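Local atomic coordinates of protein Amuc_1100 (Akkermansia muciniphila, PDB entry 6KNY), a protein that is of unknown function, an Akkermansia muciniphila membrane protein with a predicted transmembrane helix, seen here as its monomeric part without the membrane-spanning region. Residues P174-F179 and F266-L271. Numbering follows the deposited sequence.
Sequences PLEIAF and FVQVSL
Residues L175, I177 and F179 pair with L271, V269 and V267 through six backbone hydrogen bonds, the two strands running antiparallel at 166° with their axes 4.7 Å apart. Each of these is a hydrogen-bonded pair; L271 N to L175 O is the shortest of the six at 2.8 Å. In the non-hydrogen-bonded pairs between them, E176 with S270 and A178 with Q268, the CA atoms draw closer and CA-H...O contacts fill in, such as E176 CA to V269 O at 3.2 Å. On the apolar face, V267 covers one face of the F179 ring, its CB 3.9 Å from the ring centroid and offset toward the rim in a CH-pi contact, with CG1 and CG2 reaching CZ and CE1. A chi1 of 52° sets the ring between its own backbone N and carbonyl carbon, which swings it across to the neighbouring strand. The ring also touches A189 of helix 183-194. An alanine here is likely to leave V267 without its aromatic partner and open a gap beside A189. These are two of the inner strands of a mixed sheet, with 141-146 beside 170-181 and 201-210 beside 265-276, and helix 183-194 packs on this face through V186 and I193 as well. Toward the L175 end of the same face, I177 CD1 and L271 CD1 come within 4.4 Å, a loose apolar contact. The other face carries E176, A178, Q268 and S270. There the Q268 amide passes over A178, OE1 lying 3.7 Å from A178 CB and accepting a hydrogen bond from K144, outside both strands; the E176 carboxylate, its plane turned 48° from that amide, has only a long, weak ionic approach to that lysine.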
loop_
_atom_site.group_PDB
_atom_site.type_symbol
_atom_site.label_atom_id
_atom_site.label_comp_id
_atom_site.label_asym_id
_atom_site.label_seq_id
_atom_site.Cartn_x
_atom_site.Cartn_y
_atom_site.Cartn_z
ATOM N N PRO A 174 7.790 -4.174 -3.144
ATOM C CA PRO A 174 8.142 -2.746 -3.185
ATOM C C PRO A 174 6.975 -1.873 -3.601
ATOM O O PRO A 174 6.099 -2.290 -4.368
ATOM C CB PRO A 174 9.265 -2.688 -4.228
ATOM C CG PRO A 174 8.928 -3.818 -5.163
ATOM C CD PRO A 174 8.326 -4.915 -4.302
ATOM N N LEU A 175 6.960 -0.653 -3.060
ATOM C CA LEU A 175 6.122 0.410 -3.596
ATOM C C LEU A 175 6.678 1.760 -3.169
ATOM O O LEU A 175 7.472 1.867 -2.224
ATOM C CB LEU A 175 4.670 0.270 -3.140
ATOM C CG LEU A 175 4.405 0.429 -1.652
ATOM C CD1 LEU A 175 3.064 1.162 -1.459
ATOM C CD2 LEU A 175 4.375 -0.966 -0.980
ATOM N N GLU A 176 6.216 2.797 -3.859
ATOM C CA GLU A 176 6.572 4.174 -3.550
ATOM C C GLU A 176 5.293 4.979 -3.430
ATOM O O GLU A 176 4.375 4.810 -4.234
ATOM C CB GLU A 176 7.430 4.817 -4.653
ATOM C CG GLU A 176 8.674 4.064 -5.061
ATOM C CD GLU A 176 9.419 4.798 -6.187
ATOM O OE1 GLU A 176 9.149 6.003 -6.402
ATOM O OE2 GLU A 176 10.251 4.164 -6.868
ATOM N N ILE A 177 5.249 5.883 -2.465
ATOM C CA ILE A 177 4.135 6.808 -2.332
ATOM C C ILE A 177 4.691 8.220 -2.224
ATOM O O ILE A 177 5.657 8.465 -1.492
ATOM C CB ILE A 177 3.247 6.472 -1.123
ATOM C CG1 ILE A 177 2.789 5.010 -1.199
ATOM C CG2 ILE A 177 2.062 7.425 -1.064
ATOM C CD1 ILE A 177 1.775 4.626 -0.138
ATOM N N ALA A 178 4.096 9.139 -2.978
ATOM C CA ALA A 178 4.421 10.550 -2.912
ATOM C C ALA A 178 3.155 11.290 -2.505
ATOM O O ALA A 178 2.068 11.009 -3.032
ATOM C CB ALA A 178 4.942 11.058 -4.261
ATOM N N PHE A 179 3.289 12.202 -1.551
ATOM C CA PHE A 179 2.162 13.014 -1.119
ATOM C C PHE A 179 2.711 14.338 -0.622
ATOM O O PHE A 179 3.930 14.536 -0.548
ATOM C CB PHE A 179 1.328 12.329 -0.029
ATOM C CG PHE A 179 2.135 11.841 1.150
ATOM C CD1 PHE A 179 2.455 12.689 2.196
ATOM C CD2 PHE A 179 2.560 10.522 1.214
ATOM C CE1 PHE A 179 3.189 12.232 3.290
ATOM C CE2 PHE A 179 3.288 10.052 2.293
ATOM C CZ PHE A 179 3.609 10.912 3.340
ATOM N N PHE A 266 6.702 18.146 0.861
ATOM C CA PHE A 266 6.559 17.050 -0.089
ATOM C C PHE A 266 7.320 15.835 0.425
ATOM O O PHE A 266 8.477 15.963 0.847
ATOM C CB PHE A 266 7.065 17.485 -1.460
ATOM C CG PHE A 266 7.357 16.351 -2.412
ATOM C CD1 PHE A 266 8.614 15.744 -2.444
ATOM C CD2 PHE A 266 6.385 15.911 -3.303
ATOM C CE1 PHE A 266 8.886 14.710 -3.334
ATOM C CE2 PHE A 266 6.647 14.883 -4.202
ATOM C CZ PHE A 266 7.897 14.282 -4.220
ATOM N N VAL A 267 6.664 14.694 0.402
ATOM C CA VAL A 267 7.226 13.439 0.838
ATOM C C VAL A 267 7.146 12.376 -0.218
ATOM O O VAL A 267 6.165 12.213 -0.851
ATOM C CB VAL A 267 6.507 12.872 2.061
ATOM C CG1 VAL A 267 7.123 11.565 2.507
ATOM C CG2 VAL A 267 6.524 13.847 3.193
ATOM N N GLN A 268 8.222 11.644 -0.353
ATOM C CA GLN A 268 8.298 10.518 -1.218
ATOM C C GLN A 268 9.006 9.434 -0.453
ATOM O O GLN A 268 10.129 9.590 -0.037
ATOM C CB GLN A 268 8.979 10.813 -2.518
ATOM C CG GLN A 268 8.709 9.702 -3.491
ATOM C CD GLN A 268 9.128 10.009 -4.900
ATOM O OE1 GLN A 268 8.357 10.545 -5.695
ATOM N NE2 GLN A 268 10.354 9.661 -5.224
ATOM N N VAL A 269 8.300 8.345 -0.245
ATOM C CA VAL A 269 8.815 7.222 0.502
ATOM C C VAL A 269 8.786 5.908 -0.266
ATOM O O VAL A 269 7.851 5.636 -0.969
ATOM C CB VAL A 269 8.100 7.079 1.858
ATOM C CG1 VAL A 269 6.629 6.845 1.680
ATOM C CG2 VAL A 269 8.684 5.943 2.645
ATOM N N SER A 270 9.886 5.180 -0.108
ATOM C CA SER A 270 10.050 3.860 -0.703
ATOM C C SER A 270 9.810 2.831 0.391
ATOM O O SER A 270 10.478 2.863 1.431
ATOM C CB SER A 270 11.453 3.720 -1.291
ATOM O OG SER A 270 11.633 2.475 -1.920
ATOM N N LEU A 271 8.862 1.923 0.161
ATOM C CA LEU A 271 8.474 0.960 1.171
ATOM C C LEU A 271 8.681 -0.456 0.660
ATOM O O LEU A 271 8.648 -0.714 -0.551
ATOM C CB LEU A 271 7.014 1.168 1.561
ATOM C CG LEU A 271 6.700 2.573 2.099
ATOM C CD1 LEU A 271 5.206 2.832 2.043
ATOM C CD2 LEU A 271 7.211 2.741 3.524
#